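Long-range contacts in ESX secretion system protein EccC (Thermomonospora curvata, PDB 4NH0), which forms part of the ESX (type VII) system that exports EsxA and EsxB, and has weak ATPase activity that probably resides in its first FtsK domain: residues Pro942-Phe947 with His1073-Arg1078; Val336-Leu341 with Pro415-Phe420. All coordinates share one frame; numbering follows the deposited sequence.

Contact 1: Pro942-Phe947 with His1073-Arg1078; sequences PHFLVF and HLIIAR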
ATOM      1  N   PRO A 942      18.759  39.773 -30.561  1.00 67.42           N
ATOM      2  CA  PRO A 942      19.036  39.812 -32.001  1.00 65.32           C
ATOM      3  C   PRO A 942      19.556  38.509 -32.611  1.00 60.53           C
ATOM      4  O   PRO A 942      19.374  38.305 -33.810  1.00 56.09           O
ATOM      5  CB  PRO A 942      20.101  40.905 -32.114  1.00 60.73           C
ATOM      6  CG  PRO A 942      20.782  40.898 -30.801  1.00 55.53           C
ATOM      7  CD  PRO A 942      19.720  40.583 -29.794  1.00 68.09           C
ATOM      8  N   HIS A 943      20.185  37.646 -31.821  1.00 61.39           N
ATOM      9  CA  HIS A 943      20.851  36.474 -32.383  1.00 58.92           C
ATOM     10  C   HIS A 943      20.241  35.148 -31.936  1.00 56.47           C
ATOM     11  O   HIS A 943      19.461  35.097 -30.987  1.00 59.82           O
ATOM     12  CB  HIS A 943      22.337  36.495 -32.024  1.00 61.12           C
ATOM     13  CG  HIS A 943      23.014  37.793 -32.335  1.00 66.75           C
ATOM     14  ND1 HIS A 943      23.325  38.181 -33.620  1.00 56.94           N
ATOM     15  CD2 HIS A 943      23.441  38.791 -31.526  1.00 71.25           C
ATOM     16  CE1 HIS A 943      23.913  39.364 -33.590  1.00 71.18           C
ATOM     17  NE2 HIS A 943      23.996  39.756 -32.332  1.00 69.65           N
ATOM     18  N   PHE A 944      20.609  34.078 -32.635  1.00 44.41           N
ATOM     19  CA  PHE A 944      20.187  32.727 -32.278  1.00 52.95           C
ATOM     20  C   PHE A 944      21.224  31.705 -32.736  1.00 56.36           C
ATOM     21  O   PHE A 944      21.826  31.855 -33.796  1.00 54.06           O
ATOM     22  CB  PHE A 944      18.822  32.403 -32.885  1.00 52.16           C
ATOM     23  CG  PHE A 944      18.351  31.005 -32.604  1.00 53.75           C
ATOM     24  CD1 PHE A 944      17.838  30.669 -31.364  1.00 58.94           C
ATOM     25  CD2 PHE A 944      18.423  30.025 -33.579  1.00 37.60           C
ATOM     26  CE1 PHE A 944      17.407  29.386 -31.101  1.00 52.89           C
ATOM     27  CE2 PHE A 944      17.994  28.741 -33.321  1.00 45.61           C
ATOM     28  CZ  PHE A 944      17.485  28.421 -32.081  1.00 56.09           C
ATOM     29  N   LEU A 945      21.417  30.662 -31.935  1.00 55.30           N
ATOM     30  CA  LEU A 945      22.446  29.663 -32.204  1.00 48.59           C
ATOM     31  C   LEU A 945      21.961  28.255 -31.870  1.00 54.16           C
ATOM     32  O   LEU A 945      21.322  28.042 -30.844  1.00 61.42           O
ATOM     33  CB  LEU A 945      23.709  29.992 -31.403  1.00 59.58           C
ATOM     34  CG  LEU A 945      24.915  29.062 -31.526  1.00 54.61           C
ATOM     35  CD1 LEU A 945      25.375  28.963 -32.968  1.00 65.40           C
ATOM     36  CD2 LEU A 945      26.043  29.552 -30.636  1.00 47.99           C
ATOM     37  N   VAL A 946      22.266  27.291 -32.734  1.00 41.23           N
ATOM     38  CA  VAL A 946      21.809  25.921 -32.521  1.00 49.32           C
ATOM     39  C   VAL A 946      22.881  24.876 -32.844  1.00 60.61           C
ATOM     40  O   VAL A 946      23.485  24.896 -33.915  1.00 62.86           O
ATOM     41  CB  VAL A 946      20.537  25.627 -33.355  1.00 44.48           C
ATOM     42  CG1 VAL A 946      20.715  26.079 -34.794  1.00 55.68           C
ATOM     43  CG2 VAL A 946      20.174  24.152 -33.290  1.00 45.86           C
ATOM     44  N   PHE A 947      23.116  23.971 -31.896  1.00 65.84           N
ATOM     45  CA  PHE A 947      24.043  22.860 -32.088  1.00 48.47           C
ATOM     46  C   PHE A 947      23.282  21.548 -32.252  1.00 62.03           C
ATOM     47  O   PHE A 947      22.175  21.399 -31.735  1.00 77.45           O
ATOM     48  CB  PHE A 947      25.013  22.746 -30.909  1.00 52.58           C
ATOM     49  CG  PHE A 947      25.891  23.947 -30.720  1.00 62.44           C
ATOM     50  CD1 PHE A 947      27.108  24.042 -31.375  1.00 69.78           C
ATOM     51  CD2 PHE A 947      25.512  24.974 -29.875  1.00 60.70           C
ATOM     52  CE1 PHE A 947      27.921  25.144 -31.199  1.00 53.61           C
ATOM     53  CE2 PHE A 947      26.321  26.076 -29.694  1.00 65.54           C
ATOM     54  CZ  PHE A 947      27.526  26.160 -30.357  1.00 54.66           C
ATOM     55  N   HIS A1073      21.382  40.632 -37.505  1.00 65.00           N
ATOM     56  CA  HIS A1073      20.915  39.421 -36.840  1.00 64.75           C
ATOM     57  C   HIS A1073      21.698  38.203 -37.321  1.00 75.19           C
ATOM     58  O   HIS A1073      21.877  38.006 -38.522  1.00 71.84           O
ATOM     59  CB  HIS A1073      19.421  39.208 -37.087  1.00 68.56           C
ATOM     60  CG  HIS A1073      18.555  40.303 -36.549  1.00 66.97           C
ATOM     61  ND1 HIS A1073      18.433  40.561 -35.200  1.00 76.29           N
ATOM     62  CD2 HIS A1073      17.762  41.204 -37.177  1.00 64.68           C
ATOM     63  CE1 HIS A1073      17.607  41.576 -35.022  1.00 73.77           C
ATOM     64  NE2 HIS A1073      17.186  41.984 -36.204  1.00 65.28           N
ATOM     65  N   LEU A1074      22.163  37.390 -36.378  1.00 73.71           N
ATOM     66  CA  LEU A1074      22.909  36.184 -36.713  1.00 57.44           C
ATOM     67  C   LEU A1074      22.131  34.927 -36.351  1.00 57.86           C
ATOM     68  O   LEU A1074      21.773  34.716 -35.192  1.00 67.88           O
ATOM     69  CB  LEU A1074      24.267  36.177 -36.007  1.00 65.82           C
ATOM     70  CG  LEU A1074      25.481  36.550 -36.857  1.00 69.09           C
ATOM     71  CD1 LEU A1074      25.718  35.501 -37.928  1.00 53.11           C
ATOM     72  CD2 LEU A1074      25.300  37.921 -37.484  1.00 69.68           C
ATOM     73  N   ILE A1075      21.870  34.097 -37.353  1.00 47.96           N
ATOM     74  CA  ILE A1075      21.193  32.825 -37.146  1.00 47.18           C
ATOM     75  C   ILE A1075      22.098  31.699 -37.627  1.00 54.13           C
ATOM     76  O   ILE A1075      22.268  31.495 -38.828  1.00 68.65           O
ATOM     77  CB  ILE A1075      19.845  32.773 -37.884  1.00 53.99           C
ATOM     78  CG1 ILE A1075      19.023  34.023 -37.572  1.00 35.75           C
ATOM     79  CG2 ILE A1075      19.079  31.520 -37.501  1.00 49.51           C
ATOM     80  CD1 ILE A1075      17.688  34.065 -38.264  1.00 33.14           C
ATOM     81  N   ILE A1076      22.678  30.970 -36.679  1.00 51.19           N
ATOM     82  CA  ILE A1076      23.755  30.037 -36.984  1.00 54.15           C
ATOM     83  C   ILE A1076      23.449  28.605 -36.552  1.00 64.21           C
ATOM     84  O   ILE A1076      22.940  28.372 -35.458  1.00 59.38           O
ATOM     85  CB  ILE A1076      25.069  30.492 -36.310  1.00 47.54           C
ATOM     86  CG1 ILE A1076      25.451  31.897 -36.772  1.00 58.06           C
ATOM     87  CG2 ILE A1076      26.197  29.525 -36.602  1.00 57.64           C
ATOM     88  CD1 ILE A1076      26.689  32.439 -36.104  1.00 53.12           C
ATOM     89  N   ALA A1077      23.760  27.652 -37.427  1.00 65.57           N
ATOM     90  CA  ALA A1077      23.679  26.236 -37.092  1.00 53.03           C
ATOM     91  C   ALA A1077      25.047  25.582 -37.247  1.00 68.01           C
ATOM     92  O   ALA A1077      25.730  25.788 -38.249  1.00 82.25           O
ATOM     93  CB  ALA A1077      22.661  25.538 -37.964  1.00 58.38           C
ATOM     94  N   ARG A1078      25.443  24.790 -36.257  1.00 70.79           N
ATOM     95  CA  ARG A1078      26.735  24.120 -36.299  1.00 70.34           C
ATOM     96  C   ARG A1078      26.613  22.653 -35.908  1.00 71.70           C
ATOM     97  O   ARG A1078      25.790  22.294 -35.067  1.00 69.42           O
ATOM     98  CB  ARG A1078      27.735  24.823 -35.380  1.00 70.14           C
ATOM     99  CG  ARG A1078      29.166  24.340 -35.551  1.00 74.27           C
ATOM    100  CD  ARG A1078      30.088  24.895 -34.484  1.00 67.55           C
ATOM    101  NE  ARG A1078      31.456  24.421 -34.671  1.00 76.53           N
ATOM    102  CZ  ARG A1078      31.837  23.161 -34.492  1.00 75.02           C
ATOM    103  NH1 ARG A1078      30.953  22.246 -34.120  1.00 80.68           N
ATOM    104  NH2 ARG A1078      33.101  22.814 -34.685  1.00 77.00           N
TER

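Contact 2: Val336-Leu341 with Pro415-Phe420; sequences VLNFVL and PMPTLF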
ATOM      1  N   VAL A 336     -25.306 -24.741  28.177  1.00 82.00           N
ATOM      2  CA  VAL A 336     -24.915 -24.413  29.544  1.00 72.32           C
ATOM      3  C   VAL A 336     -23.426 -24.619  29.813  1.00 74.75           C
ATOM      4  O   VAL A 336     -22.951 -24.341  30.913  1.00 70.17           O
ATOM      5  CB  VAL A 336     -25.707 -25.250  30.565  1.00 67.14           C
ATOM      6  CG1 VAL A 336     -27.189 -24.938  30.471  1.00 81.76           C
ATOM      7  CG2 VAL A 336     -25.452 -26.731  30.348  1.00 74.25           C
ATOM      8  N   LEU A 337     -22.690 -25.092  28.814  1.00 77.57           N
ATOM      9  CA  LEU A 337     -21.264 -25.349  28.995  1.00 72.20           C
ATOM     10  C   LEU A 337     -20.465 -25.245  27.699  1.00 74.12           C
ATOM     11  O   LEU A 337     -20.774 -25.913  26.713  1.00 63.54           O
ATOM     12  CB  LEU A 337     -21.056 -26.730  29.617  1.00 59.35           C
ATOM     13  CG  LEU A 337     -19.607 -27.138  29.882  1.00 50.38           C
ATOM     14  CD1 LEU A 337     -18.934 -26.135  30.801  1.00 57.16           C
ATOM     15  CD2 LEU A 337     -19.549 -28.533  30.476  1.00 53.83           C
ATOM     16  N   ASN A 338     -19.433 -24.407  27.713  1.00 62.71           N
ATOM     17  CA  ASN A 338     -18.525 -24.280  26.579  1.00 64.51           C
ATOM     18  C   ASN A 338     -17.072 -24.483  26.996  1.00 67.23           C
ATOM     19  O   ASN A 338     -16.692 -24.161  28.121  1.00 70.36           O
ATOM     20  CB  ASN A 338     -18.689 -22.917  25.906  1.00 65.55           C
ATOM     21  CG  ASN A 338     -19.954 -22.824  25.077  1.00 78.74           C
ATOM     22  OD1 ASN A 338     -20.599 -23.833  24.794  1.00 77.56           O
ATOM     23  ND2 ASN A 338     -20.311 -21.611  24.675  1.00 64.31           N
ATOM     24  N   PHE A 339     -16.263 -25.013  26.085  1.00 71.09           N
ATOM     25  CA  PHE A 339     -14.865 -25.310  26.386  1.00 66.86           C
ATOM     26  C   PHE A 339     -13.889 -24.429  25.616  1.00 58.86           C
ATOM     27  O   PHE A 339     -14.157 -24.017  24.489  1.00 69.11           O
ATOM     28  CB  PHE A 339     -14.548 -26.776  26.081  1.00 75.04           C
ATOM     29  CG  PHE A 339     -15.275 -27.753  26.955  1.00 75.80           C
ATOM     30  CD1 PHE A 339     -14.876 -27.959  28.264  1.00 69.67           C
ATOM     31  CD2 PHE A 339     -16.340 -28.482  26.462  1.00 63.65           C
ATOM     32  CE1 PHE A 339     -15.540 -28.864  29.068  1.00 74.37           C
ATOM     33  CE2 PHE A 339     -17.007 -29.387  27.261  1.00 64.31           C
ATOM     34  CZ  PHE A 339     -16.606 -29.578  28.566  1.00 75.62           C
ATOM     35  N   VAL A 340     -12.755 -24.144  26.245  1.00 59.66           N
ATOM     36  CA  VAL A 340     -11.610 -23.563  25.559  1.00 56.04           C
ATOM     37  C   VAL A 340     -10.405 -24.451  25.834  1.00 71.31           C
ATOM     38  O   VAL A 340      -9.796 -24.377  26.899  1.00 74.91           O
ATOM     39  CB  VAL A 340     -11.319 -22.123  26.012  1.00 63.59           C
ATOM     40  CG1 VAL A 340     -10.069 -21.597  25.326  1.00 61.33           C
ATOM     41  CG2 VAL A 340     -12.504 -21.226  25.710  1.00 65.43           C
ATOM     42  N   LEU A 341     -10.080 -25.305  24.871  1.00 60.50           N
ATOM     43  CA  LEU A 341      -9.032 -26.297  25.053  1.00 56.73           C
ATOM     44  C   LEU A 341      -7.695 -25.786  24.533  1.00 58.67           C
ATOM     45  O   LEU A 341      -7.533 -25.540  23.340  1.00 70.84           O
ATOM     46  CB  LEU A 341      -9.422 -27.598  24.354  1.00 62.50           C
ATOM     47  CG  LEU A 341     -10.826 -28.080  24.726  1.00 61.42           C
ATOM     48  CD1 LEU A 341     -11.205 -29.331  23.952  1.00 65.94           C
ATOM     49  CD2 LEU A 341     -10.928 -28.318  26.224  1.00 63.67           C
ATOM     50  N   PRO A 415     -29.130 -17.743  26.717  1.00103.71           N
ATOM     51  CA  PRO A 415     -28.331 -18.645  27.546  1.00 97.37           C
ATOM     52  C   PRO A 415     -26.876 -18.197  27.600  1.00 92.50           C
ATOM     53  O   PRO A 415     -26.282 -17.934  26.555  1.00 98.59           O
ATOM     54  CB  PRO A 415     -28.462 -19.994  26.831  1.00 95.93           C
ATOM     55  CG  PRO A 415     -29.702 -19.876  26.009  1.00102.56           C
ATOM     56  CD  PRO A 415     -29.764 -18.441  25.587  1.00102.97           C
ATOM     57  N   MET A 416     -26.321 -18.090  28.800  1.00 89.01           N
ATOM     58  CA  MET A 416     -24.897 -17.820  28.946  1.00 83.26           C
ATOM     59  C   MET A 416     -24.241 -18.970  29.693  1.00 88.45           C
ATOM     60  O   MET A 416     -24.348 -19.069  30.914  1.00 94.37           O
ATOM     61  CB  MET A 416     -24.650 -16.499  29.670  1.00 84.08           C
ATOM     62  CG  MET A 416     -23.185 -16.092  29.692  1.00 87.14           C
ATOM     63  SD  MET A 416     -22.895 -14.520  30.518  1.00119.03           S
ATOM     64  CE  MET A 416     -23.585 -14.860  32.134  1.00106.46           C
ATOM     65  N   PRO A 417     -23.560 -19.850  28.949  1.00 82.36           N
ATOM     66  CA  PRO A 417     -22.936 -21.065  29.477  1.00 77.49           C
ATOM     67  C   PRO A 417     -21.702 -20.769  30.313  1.00 72.68           C
ATOM     68  O   PRO A 417     -21.029 -19.771  30.071  1.00 73.36           O
ATOM     69  CB  PRO A 417     -22.557 -21.829  28.210  1.00 75.02           C
ATOM     70  CG  PRO A 417     -22.302 -20.765  27.212  1.00 76.20           C
ATOM     71  CD  PRO A 417     -23.303 -19.686  27.507  1.00 81.45           C
ATOM     72  N   THR A 418     -21.411 -21.622  31.289  1.00 72.19           N
ATOM     73  CA  THR A 418     -20.167 -21.507  32.034  1.00 74.85           C
ATOM     74  C   THR A 418     -19.013 -21.873  31.114  1.00 65.49           C
ATOM     75  O   THR A 418     -19.160 -22.723  30.237  1.00 62.86           O
ATOM     76  CB  THR A 418     -20.145 -22.410  33.278  1.00 68.15           C
ATOM     77  OG1 THR A 418     -20.388 -23.767  32.889  1.00 83.10           O
ATOM     78  CG2 THR A 418     -21.207 -21.977  34.271  1.00 76.59           C
ATOM     79  N   LEU A 419     -17.870 -21.229  31.307  1.00 58.43           N
ATOM     80  CA  LEU A 419     -16.718 -21.481  30.454  1.00 51.77           C
ATOM     81  C   LEU A 419     -15.656 -22.290  31.182  1.00 65.17           C
ATOM     82  O   LEU A 419     -15.168 -21.886  32.236  1.00 65.16           O
ATOM     83  CB  LEU A 419     -16.124 -20.165  29.954  1.00 67.57           C
ATOM     84  CG  LEU A 419     -15.025 -20.316  28.904  1.00 64.19           C
ATOM     85  CD1 LEU A 419     -15.563 -21.053  27.694  1.00 53.45           C
ATOM     86  CD2 LEU A 419     -14.469 -18.960  28.505  1.00 62.00           C
ATOM     87  N   PHE A 420     -15.304 -23.438  30.615  1.00 65.62           N
ATOM     88  CA  PHE A 420     -14.252 -24.275  31.175  1.00 57.61           C
ATOM     89  C   PHE A 420     -12.988 -24.147  30.336  1.00 55.90           C
ATOM     90  O   PHE A 420     -12.975 -24.502  29.159  1.00 64.84           O
ATOM     91  CB  PHE A 420     -14.696 -25.736  31.244  1.00 62.30           C
ATOM     92  CG  PHE A 420     -13.823 -26.594  32.114  1.00 58.98           C
ATOM     93  CD1 PHE A 420     -13.011 -26.025  33.081  1.00 62.86           C
ATOM     94  CD2 PHE A 420     -13.804 -27.969  31.958  1.00 55.76           C
ATOM     95  CE1 PHE A 420     -12.205 -26.811  33.879  1.00 65.46           C
ATOM     96  CE2 PHE A 420     -12.999 -28.759  32.753  1.00 63.87           C
ATOM     97  CZ  PHE A 420     -12.199 -28.179  33.714  1.00 66.95           C
TER

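Contact 1: Pro942-Phe947 with His1073-Arg1078
His1073 reaches across to Pro942 where the two segments first meet, and its ring lies beside the proline carbonyl. CB passes Pro942 O at 3.4 Å and CG stays about as close. ND1 then gives its N-H to Pro942 O (2.8 Å), meeting a lone pair in the carbonyl plane with a bend at the hydrogen (145°). CE1 continues past Pro942 CA and CB, and NE2, at the far side of the ring, bonds to Glu1039 OE1. The ring also stacks on Phe1041, so bonds at both nitrogens and the stack together fix its rotation. One residue on, His943 ND1 accepts a weak hydrogen bond from Leu1074 N (3.1 Å), which comes to the ring edge. CG of His943 stands anti to its carbonyl carbon (chi1 -50°), leaving the ring beside Leu1074 CB.

From Phe944 onward the backbones pair as parallel strands, their short axes only 5° apart. Phe944 N bonds to Leu1074 O, Ile1076 N to Phe944 O, Val946 N to Ile1076 O, and Arg1078 N to Val946 O. On the face with Phe944 and Ile1075, Val946 CG1 meets Ala1077 CB at 3.8 Å, beneath helix 954-968. The other face sets Leu945 CD1 against Ile1076 CB (3.7 Å) and carries Phe947 CE1 to Arg1078 CD (3.9 Å), while the guanidinium bonds onward through NH1 to Gly1081 O. Strand 944-947 leads into the ATP-binding loop containing Lys954, and its pairing with strand 1072-1078 belongs to the central parallel sheet of a P-loop NTPase.

Contact 2: Val336-Leu341 with Pro415-Phe420
Val336 and Thr418 start a run of backbone hydrogen bonds between parallel strands. Thr418 N reaches Val336 O at 3.1 Å from well above the carbonyl plane, and OG1 of the same threonine adds a weak bond to that oxygen. OG1 sits between the backbone N and the carbonyl carbon (chi1 56°), which turns it toward Val336. Farther along, the links straighten: Asn338 N to Thr418 O, Phe420 N to Asn338 O (2.9 Å, 175° at the hydrogen) and Val340 N to Phe420 O.

Side-chain packing divides between the two faces. On one, the rings of Phe339 and Phe420 meet edge to edge, CE1 to CD2 at 3.5 Å, and Phe339 CD1 also touches Phe420 CB (3.7 Å). Leu337 CD1 lies against Thr418 OG1 and near Phe420 CB. Leu328 of helix 317-329 covers Leu337 and both phenylalanines. On the opposite face Leu419 CD1 packs on Val340 CG2 (3.7 Å), and Leu419 also touches Arg387 of helix 371-394.

Pro417 packs on the backbone, its CB 3.3 Å from Leu337 N, just before strand 418-424 begins. That strand runs up to Glu425, the probable active-site residue, consistent with a Walker B strand, and pairing it with strand 337-343 is characteristic of the parallel core of a P-loop ATPase.

How the contacts relate
Both contacts join neighbouring parallel strands, but in separate sheets, between different strand pairs of them, and in different ATPase domains, FtsK 3 for contact 1 and FtsK 1 for contact 2; their centres are about 93 Å apart. Contact 1 pairs the strand entering the ATP-binding loop with its neighbour and is buried throughout, close to bound nucleotide and magnesium. Contact 2 lies farther from any annotated site and begins at partly exposed residues; its short strand segments diverge more, by 26°. Histidine rings supplement contact 1's backbone ladder; in contact 2 a threonine hydroxyl adds one weak bond, a proline ring only packs against backbone, and two phenylalanine rings meet directly, whereas contact 1's each pack against an aliphatic side chain.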